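Local coordinates for protein beta-galactosidase (Bacillus circulans, PDB 4MAD) that probably hydrolyses terminal non-reducing beta-D-galactose residues of beta-D-galactosides, as a glycoside hydrolase of family 35, at residues Gly36-Phe41 and Glu49-Lys54; Arg263-Val268 and Phe329-Lys334; Leu318-Glu321 and Val325-Lys328. All blocks are in the same frame, centred on the assembly; numbering follows the deposited sequence.

Contact 1: residues Gly36-Phe41 and Glu49-Lys54; sequences GAMHYF and EDRLLK
In the first beta-alpha-beta unit of the barrel, Met38 of strand 34-38 reaches out to Arg51 and Leu52 of helix 48-58. Its CG lies anti to the backbone N (chi1 175°) and the chain stays extended to CE. This puts the thioether end against the helix, crossing both partner side chains at about a right angle. Met38 CE rests 3.7 Å from Arg51 CB, so the arginine meets it with the root of its chain. Met38 SD lies 3.9 Å from Leu52 CD2. The contact is buried and apolar. Beyond CG, Arg51 bends at chi2 (-79°) and leads its charge away from the strand. Its NH1 forms a salt bridge with Asp50 OD2 at 3.0 Å on the anti side, tilted from the carboxylate plane. Lys54 NZ takes the syn lone pair of the same Asp50 OD2 at 2.8 Å. In this salt-bridge network two cations grip one oxygen, probably steadying its charge. Lys54 NZ also bonds Gly323 O. Val63 of the next strand and Phe90 of helix 87-97 also pack on Met38. Such packing of an outward strand side chain under the following helix is typical of the TIM barrel.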
loop_
_atom_site.group_PDB
_atom_site.type_symbol
_atom_site.label_atom_id
_atom_site.label_comp_id
_atom_site.label_asym_id
_atom_site.label_seq_id
_atom_site.Cartn_x
_atom_site.Cartn_y
_atom_site.Cartn_z
ATOM N N GLY A 36 -11.959 14.586 -1.608
ATOM C CA GLY A 36 -11.269 13.669 -2.454
ATOM C C GLY A 36 -10.160 12.991 -1.692
ATOM O O GLY A 36 -9.410 13.594 -1.065
ATOM N N ALA A 37 -10.114 11.682 -1.779
ATOM C CA ALA A 37 -9.006 10.951 -1.171
ATOM C C ALA A 37 -7.716 10.995 -1.996
ATOM O O ALA A 37 -7.710 10.695 -3.153
ATOM C CB ALA A 37 -9.388 9.554 -0.917
ATOM N N MET A 38 -6.660 11.432 -1.339
ATOM C CA MET A 38 -5.335 11.354 -1.859
ATOM C C MET A 38 -4.363 11.030 -0.724
ATOM O O MET A 38 -4.384 11.652 0.269
ATOM C CB MET A 38 -4.923 12.657 -2.516
ATOM C CG MET A 38 -3.532 12.671 -2.969
ATOM S SD MET A 38 -2.980 14.253 -3.676
ATOM C CE MET A 38 -1.261 13.884 -3.881
ATOM N N HIS A 39 -3.525 10.052 -0.928
ATOM C CA HIS A 39 -2.600 9.633 0.112
ATOM C C HIS A 39 -1.202 10.181 -0.117
ATOM O O HIS A 39 -0.621 9.939 -1.125
ATOM C CB HIS A 39 -2.505 8.132 0.087
ATOM C CG HIS A 39 -3.789 7.436 0.344
ATOM N ND1 HIS A 39 -4.878 8.059 0.892
ATOM C CD2 HIS A 39 -4.173 6.167 0.085
ATOM C CE1 HIS A 39 -5.868 7.199 0.982
ATOM N NE2 HIS A 39 -5.471 6.055 0.473
ATOM N N TYR A 40 -0.661 10.894 0.840
ATOM C CA TYR A 40 0.618 11.522 0.607
ATOM C C TYR A 40 1.651 10.461 0.220
ATOM O O TYR A 40 2.547 10.726 -0.499
ATOM C CB TYR A 40 1.098 12.352 1.806
ATOM C CG TYR A 40 1.112 11.600 3.077
ATOM C CD1 TYR A 40 2.264 11.088 3.574
ATOM C CD2 TYR A 40 -0.014 11.415 3.769
ATOM C CE1 TYR A 40 2.271 10.343 4.725
ATOM C CE2 TYR A 40 -0.021 10.691 4.944
ATOM C CZ TYR A 40 1.132 10.127 5.416
ATOM O OH TYR A 40 1.144 9.409 6.551
ATOM N N PHE A 41 1.471 9.267 0.748
ATOM C CA PHE A 41 2.494 8.226 0.691
ATOM C C PHE A 41 2.487 7.507 -0.617
ATOM O O PHE A 41 3.274 6.642 -0.835
ATOM C CB PHE A 41 2.412 7.277 1.852
ATOM C CG PHE A 41 1.024 6.795 2.195
ATOM C CD1 PHE A 41 0.533 5.652 1.633
ATOM C CD2 PHE A 41 0.223 7.472 3.081
ATOM C CE1 PHE A 41 -0.655 5.192 1.997
ATOM C CE2 PHE A 41 -0.977 7.007 3.400
ATOM C CZ PHE A 41 -1.414 5.874 2.851
ATOM N N GLU A 49 1.683 19.195 -4.999
ATOM C CA GLU A 49 0.944 20.390 -5.363
ATOM C C GLU A 49 0.166 20.196 -6.644
ATOM O O GLU A 49 -0.930 20.616 -6.767
ATOM C CB GLU A 49 1.869 21.583 -5.488
ATOM C CG GLU A 49 1.117 22.869 -5.822
ATOM C CD GLU A 49 1.873 24.122 -5.467
ATOM O OE1 GLU A 49 3.049 24.113 -5.268
ATOM O OE2 GLU A 49 1.264 25.152 -5.412
ATOM N N ASP A 50 0.756 19.519 -7.588
ATOM C CA ASP A 50 0.105 19.341 -8.857
ATOM C C ASP A 50 -1.200 18.601 -8.651
ATOM O O ASP A 50 -2.208 18.997 -9.142
ATOM C CB ASP A 50 0.976 18.510 -9.778
ATOM C CG ASP A 50 0.306 18.218 -11.109
ATOM O OD1 ASP A 50 0.229 19.112 -11.925
ATOM O OD2 ASP A 50 -0.174 17.110 -11.325
ATOM N N ARG A 51 -1.152 17.498 -7.911
ATOM C CA ARG A 51 -2.351 16.732 -7.731
ATOM C C ARG A 51 -3.404 17.469 -6.953
ATOM O O ARG A 51 -4.526 17.418 -7.281
ATOM C CB ARG A 51 -2.060 15.383 -7.121
ATOM C CG ARG A 51 -0.828 14.727 -7.665
ATOM C CD ARG A 51 -1.017 14.079 -9.011
ATOM N NE ARG A 51 0.025 13.122 -9.329
ATOM C CZ ARG A 51 1.060 13.378 -10.109
ATOM N NH1 ARG A 51 1.200 14.545 -10.657
ATOM N NH2 ARG A 51 1.970 12.469 -10.340
ATOM N N LEU A 52 -2.980 18.151 -5.906
ATOM C CA LEU A 52 -3.910 18.904 -5.095
ATOM C C LEU A 52 -4.588 20.022 -5.886
ATOM O O LEU A 52 -5.719 20.219 -5.748
ATOM C CB LEU A 52 -3.240 19.465 -3.848
ATOM C CG LEU A 52 -2.805 18.367 -2.906
ATOM C CD1 LEU A 52 -1.818 18.767 -1.915
ATOM C CD2 LEU A 52 -4.007 17.764 -2.277
ATOM N N LEU A 53 -3.843 20.691 -6.747
ATOM C CA LEU A 53 -4.382 21.734 -7.574
ATOM C C LEU A 53 -5.461 21.172 -8.475
ATOM O O LEU A 53 -6.461 21.805 -8.720
ATOM C CB LEU A 53 -3.268 22.321 -8.422
ATOM C CG LEU A 53 -2.355 23.303 -7.733
ATOM C CD1 LEU A 53 -1.230 23.633 -8.531
ATOM C CD2 LEU A 53 -3.053 24.498 -7.329
ATOM N N LYS A 54 -5.214 19.972 -8.965
ATOM C CA LYS A 54 -6.189 19.270 -9.793
ATOM C C LYS A 54 -7.494 18.933 -9.045
ATOM O O LYS A 54 -8.564 19.104 -9.535
ATOM C CB LYS A 54 -5.590 18.039 -10.449
ATOM C CG LYS A 54 -4.638 18.374 -11.576
ATOM C CD LYS A 54 -3.640 17.325 -11.966
ATOM C CE LYS A 54 -2.934 17.690 -13.206
ATOM N NZ LYS A 54 -1.817 16.895 -13.571
#

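Contact 2: residues Arg263-Val268 and Phe329-Lys334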
loop_
_atom_site.group_PDB
_atom_site.type_symbol
_atom_site.label_atom_id
_atom_site.label_comp_id
_atom_site.label_asym_id
_atom_site.label_seq_id
_atom_site.Cartn_x
_atom_site.Cartn_y
_atom_site.Cartn_z
ATOM N N ARG A 263 -14.608 1.603 -13.946
ATOM C CA ARG A 263 -16.017 1.918 -13.865
ATOM C C ARG A 263 -16.270 3.192 -14.652
ATOM O O ARG A 263 -15.535 4.115 -14.491
ATOM C CB ARG A 263 -16.376 2.077 -12.398
ATOM C CG ARG A 263 -17.797 2.426 -12.134
ATOM C CD ARG A 263 -18.096 2.380 -10.674
ATOM N NE ARG A 263 -19.445 2.748 -10.319
ATOM C CZ ARG A 263 -19.882 2.847 -9.084
ATOM N NH1 ARG A 263 -19.068 2.592 -8.089
ATOM N NH2 ARG A 263 -21.131 3.168 -8.849
ATOM N N SER A 264 -17.312 3.230 -15.475
ATOM C CA SER A 264 -17.567 4.348 -16.360
ATOM C C SER A 264 -17.986 5.620 -15.666
ATOM O O SER A 264 -18.518 5.566 -14.641
ATOM C CB SER A 264 -18.674 4.034 -17.339
ATOM O OG SER A 264 -19.858 3.852 -16.676
ATOM N N ALA A 265 -17.764 6.735 -16.311
ATOM C CA ALA A 265 -18.178 8.012 -15.798
ATOM C C ALA A 265 -19.686 8.010 -15.613
ATOM O O ALA A 265 -20.180 8.435 -14.620
ATOM C CB ALA A 265 -17.800 9.024 -16.721
ATOM N N GLU A 266 -20.390 7.387 -16.536
ATOM C CA GLU A 266 -21.833 7.355 -16.481
ATOM C C GLU A 266 -22.279 6.672 -15.220
ATOM O O GLU A 266 -23.138 7.108 -14.529
ATOM C CB GLU A 266 -22.360 6.572 -17.654
ATOM C CG GLU A 266 -22.344 7.341 -18.925
ATOM C CD GLU A 266 -21.057 7.211 -19.759
ATOM O OE1 GLU A 266 -20.050 6.753 -19.274
ATOM O OE2 GLU A 266 -21.098 7.587 -20.925
ATOM N N SER A 267 -21.628 5.579 -14.934
ATOM C CA SER A 267 -21.931 4.840 -13.719
ATOM C C SER A 267 -21.625 5.646 -12.454
ATOM O O SER A 267 -22.431 5.781 -11.622
ATOM C CB SER A 267 -21.178 3.509 -13.638
ATOM O OG SER A 267 -21.392 2.848 -12.450
ATOM N N VAL A 268 -20.465 6.248 -12.420
ATOM C CA VAL A 268 -20.102 7.033 -11.285
ATOM C C VAL A 268 -21.075 8.174 -11.067
ATOM O O VAL A 268 -21.490 8.425 -10.006
ATOM C CB VAL A 268 -18.740 7.584 -11.481
ATOM C CG1 VAL A 268 -18.437 8.624 -10.493
ATOM C CG2 VAL A 268 -17.798 6.499 -11.384
ATOM N N PHE A 329 -13.076 12.756 -14.390
ATOM C CA PHE A 329 -12.836 14.027 -13.744
ATOM C C PHE A 329 -13.777 15.113 -14.282
ATOM O O PHE A 329 -14.424 15.754 -13.532
ATOM C CB PHE A 329 -11.404 14.432 -14.024
ATOM C CG PHE A 329 -11.007 15.822 -13.554
ATOM C CD1 PHE A 329 -10.272 16.001 -12.421
ATOM C CD2 PHE A 329 -11.309 16.924 -14.274
ATOM C CE1 PHE A 329 -9.902 17.243 -12.023
ATOM C CE2 PHE A 329 -10.908 18.163 -13.850
ATOM C CZ PHE A 329 -10.209 18.298 -12.739
ATOM N N TYR A 330 -13.868 15.235 -15.591
ATOM C CA TYR A 330 -14.797 16.204 -16.174
ATOM C C TYR A 330 -16.256 15.903 -15.846
ATOM O O TYR A 330 -17.036 16.761 -15.631
ATOM C CB TYR A 330 -14.569 16.334 -17.666
ATOM C CG TYR A 330 -13.251 16.977 -17.978
ATOM C CD1 TYR A 330 -13.027 18.306 -17.703
ATOM C CD2 TYR A 330 -12.228 16.264 -18.499
ATOM C CE1 TYR A 330 -11.838 18.894 -17.983
ATOM C CE2 TYR A 330 -11.068 16.831 -18.784
ATOM C CZ TYR A 330 -10.856 18.143 -18.524
ATOM O OH TYR A 330 -9.656 18.652 -18.819
ATOM N N ALA A 331 -16.589 14.638 -15.855
ATOM C CA ALA A 331 -17.935 14.211 -15.611
ATOM C C ALA A 331 -18.407 14.577 -14.193
ATOM O O ALA A 331 -19.503 15.050 -14.011
ATOM C CB ALA A 331 -18.055 12.747 -15.829
ATOM N N VAL A 332 -17.545 14.313 -13.229
ATOM C CA VAL A 332 -17.719 14.664 -11.850
ATOM C C VAL A 332 -17.756 16.185 -11.608
ATOM O O VAL A 332 -18.542 16.678 -10.875
ATOM C CB VAL A 332 -16.621 14.016 -10.992
ATOM C CG1 VAL A 332 -16.561 14.594 -9.663
ATOM C CG2 VAL A 332 -16.816 12.575 -10.923
ATOM N N ARG A 333 -16.919 16.926 -12.298
ATOM C CA ARG A 333 -16.927 18.360 -12.156
ATOM C C ARG A 333 -18.263 18.914 -12.625
ATOM O O ARG A 333 -18.807 19.800 -12.041
ATOM C CB ARG A 333 -15.817 18.990 -12.927
ATOM C CG ARG A 333 -16.005 20.437 -13.022
ATOM C CD ARG A 333 -14.861 21.132 -13.487
ATOM N NE ARG A 333 -14.488 22.193 -12.589
ATOM C CZ ARG A 333 -14.847 23.455 -12.715
ATOM N NH1 ARG A 333 -15.567 23.838 -13.706
ATOM N NH2 ARG A 333 -14.444 24.330 -11.865
ATOM N N LYS A 334 -18.783 18.350 -13.688
ATOM C CA LYS A 334 -20.055 18.781 -14.238
ATOM C C LYS A 334 -21.211 18.547 -13.267
ATOM O O LYS A 334 -22.092 19.336 -13.165
ATOM C CB LYS A 334 -20.298 18.004 -15.493
ATOM C CG LYS A 334 -21.442 18.453 -16.273
ATOM C CD LYS A 334 -21.416 17.966 -17.658
ATOM C CE LYS A 334 -22.730 18.268 -18.251
ATOM N NZ LYS A 334 -22.848 17.943 -19.654
#
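Val268 and Val332 have nearly the same first torsion, but different methyls meet. In Val268, chi1 of 168° turns CG1 away from the backbone N, and that methyl makes the contact. Val332 has CG1 in the same position (chi1 166°) and touches with CG2, which lies beside the backbone N. Val268 CG1 and Val332 CG2 are 4.3 Å apart, a loose apolar contact. The tighter one is between two alanines. Ala331 CB points almost straight at Ala265 CB, 3.8 Å away, while the Ala265 methyl comes in obliquely. Here the backbones come nearest, with Ala265 CA and Ala331 CA 6.2 Å apart. The small side chains permit this approach. No hydrogen bond crosses between the segments.

Helix 265-276 is the crossover between barrel strands 244-249 and 281-284. Helix 327-339 follows the last strand, 281-284. The contact therefore joins two neighbouring helices of the outer layer of the TIM barrel. Helix 327-339 also meets helix 48-58: Phe329 and Val332 touch Cys58, so Val332 packs against both helices.

The start of helix 265-276 is fixed by polar groups within its own segment. Ser264 is the N-cap, and its OG accepts from Ser267 N at 3.0 Å. Ser267 OG in turn accepts from Arg263 NE at 2.9 Å. This bond is fairly straight (166° at the hydrogen), and the oxygen lies close to the guanidinium plane. Arg263 is also held outside the segment: its N bonds Asp316 OD2 and its NH1 bonds Gly224 O.

Contact 3: residues Leu318-Glu321 and Val325-Lys328; sequences LLTE and VTEK
The flat group that Thr326 meets is the peptide carbonyl of Leu318; no aromatic ring takes part between the segments. Thr326 OG1 donates to Leu318 O at 2.6 Å. It does not come in the carbonyl plane but tilted 33° from it, with a C=O...donor angle of 130°. Thr326 CG2 lies beside the same oxygen, 3.3 Å from Leu318 O. The hydroxyl gets there because chi1 (60°) sets OG1 between the backbone N and the carbonyl carbon. Thr326 is the N-cap of helix 327-339, and its OG1 also accepts from Phe329 N. A valine in place of Thr326 would probably leave Leu318 O without this donor and Phe329 N without its cap.

Apolar groups fill in around the bond. Thr326 CG2 touches Thr320 CG2 at 3.6 Å, the two side chains sliding past each other in opposite directions. Thr320 OG1 is engaged with Asp324 N, in the short turn between the segments. The Leu318 side chain crosses that of Lys328 at about a right angle, with Leu318 CD2 3.9 Å from Lys328 CB. Lys328 carries its ammonium onward to His250 O and to a salt bridge with Asp316 OD2. Leu319 CD2 lies more loosely against Val325, 4.3 Å from Val325 CG1.

One hydroxyl thus works as donor and acceptor at once. It ties the loop carbonyl to the first turn of the helix, which implies that the helix start and the preceding loop are fixed together.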
loop_
_atom_site.group_PDB
_atom_site.type_symbol
_atom_site.label_atom_id
_atom_site.label_comp_id
_atom_site.label_asym_id
_atom_site.label_seq_id
_atom_site.Cartn_x
_atom_site.Cartn_y
_atom_site.Cartn_z
ATOM N N LEU A 318 -9.978 9.671 -10.476
ATOM C CA LEU A 318 -10.272 10.879 -11.199
ATOM C C LEU A 318 -9.017 11.391 -11.898
ATOM O O LEU A 318 -9.126 11.901 -12.955
ATOM C CB LEU A 318 -10.863 11.930 -10.304
ATOM C CG LEU A 318 -12.148 11.542 -9.618
ATOM C CD1 LEU A 318 -12.633 12.622 -8.744
ATOM C CD2 LEU A 318 -13.179 11.069 -10.513
ATOM N N LEU A 319 -7.868 11.230 -11.252
ATOM C CA LEU A 319 -6.561 11.384 -11.879
ATOM C C LEU A 319 -5.950 10.033 -12.101
ATOM O O LEU A 319 -6.180 9.176 -11.340
ATOM C CB LEU A 319 -5.604 12.162 -11.006
ATOM C CG LEU A 319 -6.126 13.477 -10.497
ATOM C CD1 LEU A 319 -5.052 14.199 -9.829
ATOM C CD2 LEU A 319 -6.690 14.254 -11.573
ATOM N N THR A 320 -5.187 9.865 -13.152
ATOM C CA THR A 320 -4.564 8.579 -13.453
ATOM C C THR A 320 -3.401 8.389 -12.498
ATOM O O THR A 320 -3.058 9.276 -11.799
ATOM C CB THR A 320 -3.991 8.510 -14.844
ATOM O OG1 THR A 320 -2.920 9.404 -14.930
ATOM C CG2 THR A 320 -5.015 8.823 -15.890
ATOM N N GLU A 321 -2.748 7.249 -12.549
ATOM C CA GLU A 321 -1.640 6.978 -11.602
ATOM C C GLU A 321 -0.589 8.046 -11.713
ATOM O O GLU A 321 -0.082 8.476 -10.754
ATOM C CB GLU A 321 -0.974 5.641 -11.856
ATOM C CG GLU A 321 0.334 5.416 -11.076
ATOM C CD GLU A 321 0.904 3.986 -11.230
ATOM O OE1 GLU A 321 0.354 3.289 -12.078
ATOM O OE2 GLU A 321 1.838 3.611 -10.518
ATOM N N VAL A 325 -5.643 14.144 -15.801
ATOM C CA VAL A 325 -7.073 14.274 -15.669
ATOM C C VAL A 325 -7.673 13.286 -16.633
ATOM O O VAL A 325 -7.020 12.867 -17.514
ATOM C CB VAL A 325 -7.616 15.671 -15.961
ATOM C CG1 VAL A 325 -7.007 16.657 -15.085
ATOM C CG2 VAL A 325 -7.342 16.035 -17.333
ATOM N N THR A 326 -8.924 12.954 -16.421
ATOM C CA THR A 326 -9.583 11.859 -17.081
ATOM C C THR A 326 -10.995 12.246 -17.469
ATOM O O THR A 326 -11.454 13.236 -17.077
ATOM C CB THR A 326 -9.728 10.725 -16.142
ATOM O OG1 THR A 326 -10.510 11.143 -15.034
ATOM C CG2 THR A 326 -8.358 10.223 -15.672
ATOM N N GLU A 327 -11.682 11.401 -18.203
ATOM C CA GLU A 327 -13.073 11.634 -18.519
ATOM C C GLU A 327 -13.946 11.680 -17.232
ATOM O O GLU A 327 -14.808 12.488 -17.132
ATOM C CB GLU A 327 -13.594 10.591 -19.505
ATOM C CG GLU A 327 -13.189 10.872 -20.943
ATOM C CD GLU A 327 -13.507 9.739 -21.931
ATOM O OE1 GLU A 327 -14.484 9.012 -21.761
ATOM O OE2 GLU A 327 -12.726 9.589 -22.890
ATOM N N LYS A 328 -13.644 10.829 -16.253
ATOM C CA LYS A 328 -14.363 10.813 -15.017
ATOM C C LYS A 328 -14.252 12.164 -14.331
ATOM O O LYS A 328 -15.212 12.692 -13.854
ATOM C CB LYS A 328 -13.787 9.768 -14.108
ATOM C CG LYS A 328 -14.678 8.712 -13.901
ATOM C CD LYS A 328 -14.254 7.848 -12.756
ATOM C CE LYS A 328 -14.249 6.467 -13.203
ATOM N NZ LYS A 328 -13.879 5.665 -12.073
#

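How the contacts relate
Contacts 2 and 3 share helix 327-339: contact 3 sets its start and contact 2 packs its next turn against helix 265-276. Their centres are 10 Å apart, and Val332 CG2 lies 4.0 Å from Leu318 CD2. Contact 1 belongs to the neighbouring helix 48-58, its centre 12 Å from that of contact 3 and 18 Å from that of contact 2. Leu319 CD1 bridges to it, 3.9 Å from Lys54 CB. Together they join the first beta-alpha unit to the last helices of the barrel. All three lie away from the predicted catalytic pair, Glu171 and Glu247, and from the pockets that hold 2-(2-methoxyethoxy)ethanol.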